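Local coordinates for PmbA-related protein (Thermotoga maritima, PDB 1VL4), which probably acts as a metallopeptidase of the PmbA/TldD type and has been proposed to modulate DNA gyrase, at residues Glu16-Arg21 with Val63-Leu68; Gly196-Leu201 with Leu238-Ala243; Ser265-Lys270 with Asn411-Leu416. One frame throughout, in Å; residues are numbered along the deposited sequence.

Contact 1 (Glu16-Arg21 with Val63-Leu68); sequences EEFKDR and VEIKVL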
loop_
_atom_site.group_PDB
_atom_site.type_symbol
_atom_site.label_atom_id
_atom_site.label_comp_id
_atom_site.label_asym_id
_atom_site.label_seq_id
_atom_site.Cartn_x
_atom_site.Cartn_y
_atom_site.Cartn_z
ATOM N N GLU A 16 32.410 -3.591 4.427
ATOM C CA GLU A 16 33.328 -4.590 4.969
ATOM C C GLU A 16 33.695 -4.370 6.414
ATOM O O GLU A 16 33.829 -5.345 7.155
ATOM C CB GLU A 16 34.643 -4.661 4.188
ATOM C CG GLU A 16 34.754 -5.840 3.258
ATOM C CD GLU A 16 34.732 -7.195 3.968
ATOM O OE1 GLU A 16 35.491 -7.389 4.949
ATOM O OE2 GLU A 16 33.949 -8.062 3.516
ATOM N N GLU A 17 33.935 -3.116 6.793
ATOM C CA GLU A 17 34.309 -2.786 8.161
ATOM C C GLU A 17 33.136 -3.043 9.100
ATOM O O GLU A 17 33.304 -3.592 10.182
ATOM C CB GLU A 17 34.690 -1.329 8.270
ATOM C CG GLU A 17 36.064 -0.982 7.695
ATOM C CD GLU A 17 36.286 0.542 7.626
ATOM O OE1 GLU A 17 35.558 1.248 6.882
ATOM O OE2 GLU A 17 37.179 1.026 8.336
ATOM N N PHE A 18 31.958 -2.641 8.643
ATOM C CA PHE A 18 30.722 -2.798 9.386
ATOM C C PHE A 18 30.480 -4.299 9.599
ATOM O O PHE A 18 30.344 -4.735 10.728
ATOM C CB PHE A 18 29.593 -2.099 8.617
ATOM C CG PHE A 18 28.284 -2.010 9.361
ATOM C CD1 PHE A 18 28.025 -0.962 10.234
ATOM C CD2 PHE A 18 27.297 -2.967 9.165
ATOM C CE1 PHE A 18 26.813 -0.880 10.901
ATOM C CE2 PHE A 18 26.093 -2.884 9.851
ATOM C CZ PHE A 18 25.850 -1.845 10.686
ATOM N N LYS A 19 30.495 -5.080 8.518
ATOM C CA LYS A 19 30.438 -6.560 8.566
ATOM C C LYS A 19 31.434 -7.190 9.526
ATOM O O LYS A 19 31.068 -8.024 10.367
ATOM C CB LYS A 19 30.632 -7.143 7.141
ATOM C CG LYS A 19 30.841 -8.655 7.065
ATOM C CD LYS A 19 31.370 -9.072 5.701
ATOM C CE LYS A 19 31.682 -10.551 5.659
ATOM N NZ LYS A 19 31.661 -11.115 4.250
ATOM N N ASP A 20 32.684 -6.741 9.439
ATOM C CA ASP A 20 33.758 -7.273 10.249
ATOM C C ASP A 20 33.512 -7.001 11.726
ATOM O O ASP A 20 33.724 -7.893 12.566
ATOM C CB ASP A 20 35.107 -6.653 9.834
ATOM C CG ASP A 20 35.619 -7.171 8.482
ATOM O OD1 ASP A 20 35.046 -8.128 7.896
ATOM O OD2 ASP A 20 36.606 -6.594 7.995
ATOM N N ARG A 21 33.092 -5.775 12.047
ATOM C CA ARG A 21 32.845 -5.429 13.441
ATOM C C ARG A 21 31.747 -6.343 13.985
ATOM O O ARG A 21 31.872 -6.904 15.065
ATOM C CB ARG A 21 32.378 -3.966 13.599
ATOM C CG ARG A 21 33.422 -2.819 13.438
ATOM C CD ARG A 21 34.292 -2.544 14.699
ATOM N NE ARG A 21 33.592 -2.314 15.987
ATOM C CZ ARG A 21 33.321 -3.245 16.918
ATOM N NH1 ARG A 21 33.625 -4.532 16.720
ATOM N NH2 ARG A 21 32.716 -2.892 18.056
ATOM N N VAL A 63 19.990 -1.968 5.489
ATOM C CA VAL A 63 20.778 -3.065 6.057
ATOM C C VAL A 63 19.966 -3.733 7.183
ATOM O O VAL A 63 19.469 -3.041 8.048
ATOM C CB VAL A 63 22.100 -2.554 6.583
ATOM C CG1 VAL A 63 22.875 -3.670 7.145
ATOM C CG2 VAL A 63 22.861 -1.953 5.456
ATOM N N GLU A 64 19.756 -5.034 7.092
ATOM C CA GLU A 64 19.145 -5.820 8.138
ATOM C C GLU A 64 20.226 -6.603 8.860
ATOM O O GLU A 64 20.995 -7.338 8.225
ATOM C CB GLU A 64 18.164 -6.839 7.555
ATOM C CG GLU A 64 17.414 -7.628 8.659
ATOM C CD GLU A 64 16.597 -8.811 8.120
ATOM O OE1 GLU A 64 16.654 -9.121 6.904
ATOM O OE2 GLU A 64 15.897 -9.440 8.933
ATOM N N ILE A 65 20.229 -6.487 10.179
ATOM C CA ILE A 65 21.154 -7.203 11.051
ATOM C C ILE A 65 20.327 -8.224 11.860
ATOM O O ILE A 65 19.434 -7.830 12.638
ATOM C CB ILE A 65 21.856 -6.260 11.976
ATOM C CG1 ILE A 65 22.714 -5.256 11.199
ATOM C CG2 ILE A 65 22.763 -7.033 12.990
ATOM C CD1 ILE A 65 22.464 -3.844 11.525
ATOM N N LYS A 66 20.578 -9.518 11.649
ATOM C CA LYS A 66 19.838 -10.540 12.378
ATOM C C LYS A 66 20.797 -11.435 13.184
ATOM O O LYS A 66 21.754 -11.994 12.612
ATOM C CB LYS A 66 19.028 -11.369 11.409
ATOM C CG LYS A 66 18.113 -12.418 12.030
ATOM C CD LYS A 66 17.312 -13.098 10.944
ATOM C CE LYS A 66 15.984 -12.395 10.645
ATOM N NZ LYS A 66 15.150 -13.165 9.661
ATOM N N VAL A 67 20.534 -11.558 14.477
ATOM C CA VAL A 67 21.367 -12.376 15.376
ATOM C C VAL A 67 20.582 -13.627 15.796
ATOM O O VAL A 67 19.390 -13.519 16.138
ATOM C CB VAL A 67 21.778 -11.595 16.594
ATOM C CG1 VAL A 67 22.469 -12.486 17.600
ATOM C CG2 VAL A 67 22.686 -10.419 16.187
ATOM N N LEU A 68 21.270 -14.784 15.786
ATOM C CA LEU A 68 20.662 -16.118 16.008
ATOM C C LEU A 68 21.307 -16.717 17.244
ATOM O O LEU A 68 22.512 -16.800 17.326
ATOM C CB LEU A 68 20.860 -16.985 14.805
ATOM C CG LEU A 68 20.399 -18.441 14.854
ATOM C CD1 LEU A 68 18.892 -18.541 14.936
ATOM C CD2 LEU A 68 20.911 -19.133 13.591
#
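Phe18, Val63 and Ile65 make a small, buried, wholly apolar contact between helix 15-29 and strand 51-69 of the long antiparallel sheet. The backbones stay well apart: the closest CA atoms, those of Phe18 and Val63, are 10.5 Å apart, and only 89 Å² is buried in all. Phe18 bridges the distance. Its CG lies anti to the backbone N (chi1 -172°), which carries the ring off the helix toward the strand. Ile65 comes from the opposite direction and sets its CD1 methyl at the ring edge, near the ring plane, with CD1 4.0 Å from Phe18 CZ and 4.1 Å from Phe18 CE2. Val63 meets the ring obliquely, its CG1 4.3 Å from Phe18 CE2. Val63 and Ile65, two positions apart, share one face of the strand, which explains why both meet the same ring. Leu81 also touches Phe18 and Val63, while helix 84-93 adds Pro84 beside Phe18 and Cys87 beside Ile65. Ile35 and Val33 of the adjoining strand 32-48 continue the apolar surface. Two helices packed through such residues onto one face of an antiparallel sheet are characteristic of an alpha/beta layered architecture.

Contact 2 (Gly196-Leu201 with Leu238-Ala243); sequences GSWYEL and LMRNTA
Trp198 presents the CZ3 corner of its indole to Arg240 and Thr242. Arg240 NH1 lies at the ring edge, in plane, 3.9 Å from Trp198 CZ3; the carbon in turn sits over one face of the guanidinium, and the two planes stand 84° apart. This edge-on geometry argues against a stacked cation-pi pair. Thr242 sends its CG2 methyl obliquely to the same corner, 3.9 Å from Trp198 CZ3 and 4.2 Å from Trp198 CH2. On the other branch of the threonine, Arg240 grips Thr242 OG1 side-on: NE donates over 3.0 Å and NH1 over 3.1 Å, with OG1 only 5° out of the guanidinium plane. A bend at chi3 (73°) folds the arginine back onto this hydroxyl. A bridging water adds a second link, donating to Thr242 O over 2.8 Å and lying 3.1 Å from Tyr199 OH in the tyrosine ring plane. Farther out, Glu220 and Glu370 form salt bridges with Arg240 NH1, Thr369 O hydrogen-bonds Thr242 OG1, and Lys427 makes cation-pi contacts with Trp198 and Tyr199. Polar partners thus fix the guanidinium's rotation, and the two carboxylates probably balance its charge, while toward Arg240 and Thr242 the indole contributes mainly van der Waals contact.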
loop_
_atom_site.group_PDB
_atom_site.type_symbol
_atom_site.label_atom_id
_atom_site.label_comp_id
_atom_site.label_asym_id
_atom_site.label_seq_id
_atom_site.Cartn_x
_atom_site.Cartn_y
_atom_site.Cartn_z
ATOM N N GLY A 196 -7.937 0.555 -23.085
ATOM C CA GLY A 196 -6.976 -0.420 -23.546
ATOM C C GLY A 196 -5.646 -0.050 -22.900
ATOM O O GLY A 196 -5.421 1.116 -22.546
ATOM N N SER A 197 -4.798 -1.046 -22.692
ATOM C CA SER A 197 -3.436 -0.787 -22.231
ATOM C C SER A 197 -2.475 -1.851 -22.713
ATOM O O SER A 197 -2.881 -2.939 -23.198
ATOM C CB SER A 197 -3.394 -0.645 -20.713
ATOM O OG SER A 197 -3.606 -1.856 -20.013
ATOM N N TRP A 198 -1.190 -1.528 -22.647
ATOM C CA TRP A 198 -0.159 -2.492 -22.975
ATOM C C TRP A 198 1.123 -2.092 -22.235
ATOM O O TRP A 198 1.352 -0.911 -22.008
ATOM C CB TRP A 198 0.076 -2.520 -24.504
ATOM C CG TRP A 198 0.819 -3.730 -24.949
ATOM C CD1 TRP A 198 2.124 -3.820 -25.280
ATOM C CD2 TRP A 198 0.288 -5.055 -25.041
ATOM N NE1 TRP A 198 2.456 -5.124 -25.559
ATOM C CE2 TRP A 198 1.338 -5.895 -25.451
ATOM C CE3 TRP A 198 -0.982 -5.601 -24.845
ATOM C CZ2 TRP A 198 1.167 -7.254 -25.659
ATOM C CZ3 TRP A 198 -1.159 -6.955 -25.066
ATOM C CH2 TRP A 198 -0.090 -7.758 -25.472
ATOM N N TYR A 199 1.954 -3.080 -21.898
ATOM C CA TYR A 199 3.267 -2.840 -21.298
ATOM C C TYR A 199 4.270 -3.818 -21.873
ATOM O O TYR A 199 3.911 -4.918 -22.384
ATOM C CB TYR A 199 3.238 -2.999 -19.759
ATOM C CG TYR A 199 2.922 -4.401 -19.298
ATOM C CD1 TYR A 199 3.927 -5.366 -19.101
ATOM C CD2 TYR A 199 1.618 -4.779 -19.081
ATOM C CE1 TYR A 199 3.575 -6.702 -18.719
ATOM C CE2 TYR A 199 1.280 -6.077 -18.705
ATOM C CZ TYR A 199 2.246 -7.023 -18.543
ATOM O OH TYR A 199 1.819 -8.271 -18.159
ATOM N N GLU A 200 5.531 -3.427 -21.797
ATOM C CA GLU A 200 6.645 -4.366 -22.024
ATOM C C GLU A 200 7.593 -4.255 -20.798
ATOM O O GLU A 200 7.781 -3.179 -20.235
ATOM C CB GLU A 200 7.382 -4.041 -23.331
ATOM C CG GLU A 200 6.712 -4.561 -24.649
ATOM C CD GLU A 200 7.227 -3.898 -25.991
ATOM O OE1 GLU A 200 8.329 -3.264 -26.038
ATOM O OE2 GLU A 200 6.488 -4.048 -27.020
ATOM N N LEU A 201 8.111 -5.404 -20.361
ATOM C CA LEU A 201 9.223 -5.493 -19.364
ATOM C C LEU A 201 10.485 -5.820 -20.136
ATOM O O LEU A 201 10.428 -6.551 -21.133
ATOM C CB LEU A 201 8.909 -6.572 -18.337
ATOM C CG LEU A 201 7.875 -6.103 -17.327
ATOM C CD1 LEU A 201 7.046 -7.280 -16.822
ATOM C CD2 LEU A 201 8.552 -5.371 -16.180
ATOM N N LEU A 238 -11.446 -18.445 -23.964
ATOM C CA LEU A 238 -10.040 -18.321 -24.358
ATOM C C LEU A 238 -9.459 -17.164 -23.524
ATOM O O LEU A 238 -9.742 -15.991 -23.766
ATOM C CB LEU A 238 -9.925 -18.069 -25.852
ATOM C CG LEU A 238 -8.579 -17.699 -26.473
ATOM C CD1 LEU A 238 -7.461 -18.471 -25.876
ATOM C CD2 LEU A 238 -8.708 -17.923 -28.010
ATOM N N MET A 239 -8.720 -17.509 -22.484
ATOM C CA MET A 239 -8.134 -16.486 -21.647
ATOM C C MET A 239 -6.779 -16.060 -22.175
ATOM O O MET A 239 -5.793 -16.787 -22.081
ATOM C CB MET A 239 -8.072 -16.968 -20.229
ATOM C CG MET A 239 -7.442 -15.949 -19.297
ATOM S SD MET A 239 -7.916 -16.215 -17.589
ATOM C CE MET A 239 -9.669 -16.170 -17.771
ATOM N N ARG A 240 -6.724 -14.857 -22.744
ATOM C CA ARG A 240 -5.478 -14.352 -23.277
ATOM C C ARG A 240 -4.421 -14.267 -22.170
ATOM O O ARG A 240 -4.752 -14.089 -20.998
ATOM C CB ARG A 240 -5.646 -13.000 -23.920
ATOM C CG ARG A 240 -4.517 -12.627 -24.878
ATOM C CD ARG A 240 -4.785 -11.350 -25.602
ATOM N NE ARG A 240 -4.647 -10.203 -24.710
ATOM C CZ ARG A 240 -4.972 -8.964 -25.042
ATOM N NH1 ARG A 240 -4.833 -8.011 -24.148
ATOM N NH2 ARG A 240 -5.412 -8.684 -26.267
ATOM N N ASN A 241 -3.169 -14.406 -22.594
ATOM C CA ASN A 241 -2.003 -14.296 -21.721
ATOM C C ASN A 241 -2.084 -13.164 -20.678
ATOM O O ASN A 241 -1.850 -13.386 -19.486
ATOM C CB ASN A 241 -0.654 -14.281 -22.531
ATOM C CG ASN A 241 -0.588 -13.257 -23.665
ATOM O OD1 ASN A 241 -1.338 -12.276 -23.709
ATOM N ND2 ASN A 241 0.390 -13.464 -24.574
ATOM N N THR A 242 -2.414 -11.965 -21.128
ATOM C CA THR A 242 -2.488 -10.799 -20.238
ATOM C C THR A 242 -3.478 -10.987 -19.069
ATOM O O THR A 242 -3.200 -10.535 -17.968
ATOM C CB THR A 242 -2.910 -9.546 -21.009
ATOM O OG1 THR A 242 -4.055 -9.859 -21.808
ATOM C CG2 THR A 242 -1.826 -9.113 -21.943
ATOM N N ALA A 243 -4.623 -11.642 -19.304
ATOM C CA ALA A 243 -5.576 -11.923 -18.200
ATOM C C ALA A 243 -5.001 -13.024 -17.282
ATOM O O ALA A 243 -5.028 -12.926 -16.042
ATOM C CB ALA A 243 -6.933 -12.317 -18.754
HETATM O O HOH W 1 -1.239 -8.559 -17.729
#

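Contact 3 (Ser265-Lys270 with Asn411-Leu416); sequences SPLKGK and NFLDLL
Leu413, in the first turn of helix 412-417, packs against two overlapping beta turns, type I from Ser265 to Lys268 and type II from Leu267 to Lys270. The apolar contacts converge on one methyl: Leu413 CD1 lies 4.0 Å from Pro266 CG and 3.9 Å from Leu267 CD2. Leu413 CD2 also approaches Leu267 CD2, at 4.0 Å. With CG anti to its carbonyl carbon (chi1 -62°), Leu413 projects this fork toward the turns, where Met254 touches all three residues. One charged group joins the apolar set, since Lys270 meets Leu413 tip to tip, NZ 3.7 Å from CD1. Polar bonds shape each side separately. Leu267 N donates to Ser265 OG at 161°, an ST turn, and Ser265 OG is bonded to Met254 O as well. Asn411 is the N-cap: its OD1 accepts from Leu413 N over 2.9 Å, in the carbonyl plane and on a lone pair, while its ND2 reaches Glu384 and Ser382. A methionine at Lys270 would probably leave Pro266 O without its ammonium donor and the turns less firmly tied together. That bond is short, Lys270 NZ to Pro266 O 2.6 Å, with the nitrogen tilted 22° from the carbonyl plane.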
loop_
_atom_site.group_PDB
_atom_site.type_symbol
_atom_site.label_atom_id
_atom_site.label_comp_id
_atom_site.label_asym_id
_atom_site.label_seq_id
_atom_site.Cartn_x
_atom_site.Cartn_y
_atom_site.Cartn_z
ATOM N N SER A 265 -4.427 -22.990 2.625
ATOM C CA SER A 265 -4.295 -23.338 1.210
ATOM C C SER A 265 -5.261 -24.462 0.796
ATOM O O SER A 265 -5.316 -25.508 1.432
ATOM C CB SER A 265 -2.858 -23.788 0.887
ATOM O OG SER A 265 -2.800 -24.387 -0.395
ATOM N N PRO A 266 -5.950 -24.286 -0.339
ATOM C CA PRO A 266 -6.836 -25.357 -0.785
ATOM C C PRO A 266 -6.074 -26.573 -1.388
ATOM O O PRO A 266 -6.708 -27.527 -1.804
ATOM C CB PRO A 266 -7.703 -24.649 -1.832
ATOM C CG PRO A 266 -6.773 -23.666 -2.455
ATOM C CD PRO A 266 -5.927 -23.163 -1.298
ATOM N N LEU A 267 -4.736 -26.534 -1.421
ATOM C CA LEU A 267 -3.900 -27.639 -1.881
ATOM C C LEU A 267 -3.379 -28.588 -0.785
ATOM O O LEU A 267 -2.675 -29.560 -1.079
ATOM C CB LEU A 267 -2.683 -27.082 -2.671
ATOM C CG LEU A 267 -3.013 -26.321 -3.956
ATOM C CD1 LEU A 267 -1.744 -25.740 -4.574
ATOM C CD2 LEU A 267 -3.680 -27.205 -4.965
ATOM N N LYS A 268 -3.714 -28.340 0.470
ATOM C CA LYS A 268 -3.275 -29.257 1.532
ATOM C C LYS A 268 -3.737 -30.678 1.222
ATOM O O LYS A 268 -4.895 -30.894 0.844
ATOM C CB LYS A 268 -3.805 -28.816 2.889
ATOM C CG LYS A 268 -3.131 -29.518 4.060
ATOM C CD LYS A 268 -3.840 -29.262 5.399
ATOM C CE LYS A 268 -2.824 -29.014 6.526
ATOM N NZ LYS A 268 -1.681 -29.982 6.502
ATOM N N GLY A 269 -2.821 -31.640 1.358
ATOM C CA GLY A 269 -3.130 -33.052 1.097
ATOM C C GLY A 269 -3.178 -33.505 -0.368
ATOM O O GLY A 269 -3.478 -34.688 -0.660
ATOM N N LYS A 270 -2.823 -32.594 -1.280
ATOM C CA LYS A 270 -2.955 -32.843 -2.699
ATOM C C LYS A 270 -1.627 -33.148 -3.390
ATOM O O LYS A 270 -1.584 -33.293 -4.598
ATOM C CB LYS A 270 -3.617 -31.645 -3.370
ATOM C CG LYS A 270 -4.936 -31.212 -2.764
ATOM C CD LYS A 270 -6.135 -31.568 -3.627
ATOM C CE LYS A 270 -7.331 -30.674 -3.324
ATOM N NZ LYS A 270 -7.015 -29.271 -3.699
ATOM N N ASN A 411 -13.639 -21.194 -9.467
ATOM C CA ASN A 411 -12.545 -21.553 -8.585
ATOM C C ASN A 411 -11.323 -21.769 -9.453
ATOM O O ASN A 411 -11.394 -22.521 -10.424
ATOM C CB ASN A 411 -12.853 -22.845 -7.838
ATOM C CG ASN A 411 -11.858 -23.123 -6.722
ATOM O OD1 ASN A 411 -10.700 -23.521 -6.958
ATOM N ND2 ASN A 411 -12.305 -22.922 -5.487
ATOM N N PHE A 412 -10.218 -21.129 -9.083
ATOM C CA PHE A 412 -8.960 -21.231 -9.795
ATOM C C PHE A 412 -8.516 -22.692 -10.044
ATOM O O PHE A 412 -8.004 -22.994 -11.119
ATOM C CB PHE A 412 -7.852 -20.434 -9.070
ATOM C CG PHE A 412 -6.601 -20.283 -9.895
ATOM C CD1 PHE A 412 -6.582 -19.435 -10.990
ATOM C CD2 PHE A 412 -5.478 -21.069 -9.641
ATOM C CE1 PHE A 412 -5.431 -19.341 -11.795
ATOM C CE2 PHE A 412 -4.355 -20.987 -10.426
ATOM C CZ PHE A 412 -4.338 -20.126 -11.524
ATOM N N LEU A 413 -8.742 -23.589 -9.080
ATOM C CA LEU A 413 -8.319 -24.978 -9.236
ATOM C C LEU A 413 -9.137 -25.689 -10.300
ATOM O O LEU A 413 -8.576 -26.422 -11.099
ATOM C CB LEU A 413 -8.347 -25.754 -7.919
ATOM C CG LEU A 413 -7.387 -25.212 -6.831
ATOM C CD1 LEU A 413 -7.360 -26.127 -5.585
ATOM C CD2 LEU A 413 -5.991 -24.977 -7.389
ATOM N N ASP A 414 -10.435 -25.433 -10.337
ATOM C CA ASP A 414 -11.299 -25.962 -11.392
ATOM C C ASP A 414 -10.914 -25.399 -12.753
ATOM O O ASP A 414 -10.944 -26.093 -13.732
ATOM C CB ASP A 414 -12.763 -25.612 -11.126
ATOM C CG ASP A 414 -13.359 -26.407 -9.976
ATOM O OD1 ASP A 414 -13.080 -27.629 -9.880
ATOM O OD2 ASP A 414 -14.121 -25.807 -9.180
ATOM N N LEU A 415 -10.587 -24.125 -12.809
ATOM C CA LEU A 415 -10.019 -23.529 -14.014
ATOM C C LEU A 415 -8.827 -24.336 -14.544
ATOM O O LEU A 415 -8.790 -24.671 -15.732
ATOM C CB LEU A 415 -9.572 -22.096 -13.726
ATOM C CG LEU A 415 -9.229 -21.267 -14.965
ATOM C CD1 LEU A 415 -9.653 -19.825 -14.781
ATOM C CD2 LEU A 415 -7.748 -21.364 -15.309
ATOM N N LEU A 416 -7.872 -24.645 -13.652
ATOM C CA LEU A 416 -6.706 -25.434 -13.989
ATOM C C LEU A 416 -7.112 -26.776 -14.543
ATOM O O LEU A 416 -6.467 -27.263 -15.481
ATOM C CB LEU A 416 -5.754 -25.647 -12.789
ATOM C CG LEU A 416 -5.024 -24.407 -12.257
ATOM C CD1 LEU A 416 -4.201 -24.711 -10.984
ATOM C CD2 LEU A 416 -4.168 -23.758 -13.338
#

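From the N terminus, contact 1 closes first, bringing helix 15-29 against strand 51-69 with 41 residues between its segments. Contact 2 opens later and returns the chain from edge strand 194-202 to the junction of strand 233-239 and helix 241-247, joining the long antiparallel sheet to the C-terminal part. Contact 3 closes the longest loop, 140 residues, within the C-terminal part of the protein. The three follow in series, so none nests or crosses. Contacts 1 and 2 reach the same sheet but lie on opposite sides of the chain's centre, their centres 43 Å apart. Contacts 2 and 3 are closer, with nearest atoms about 5 Å apart, yet do not touch.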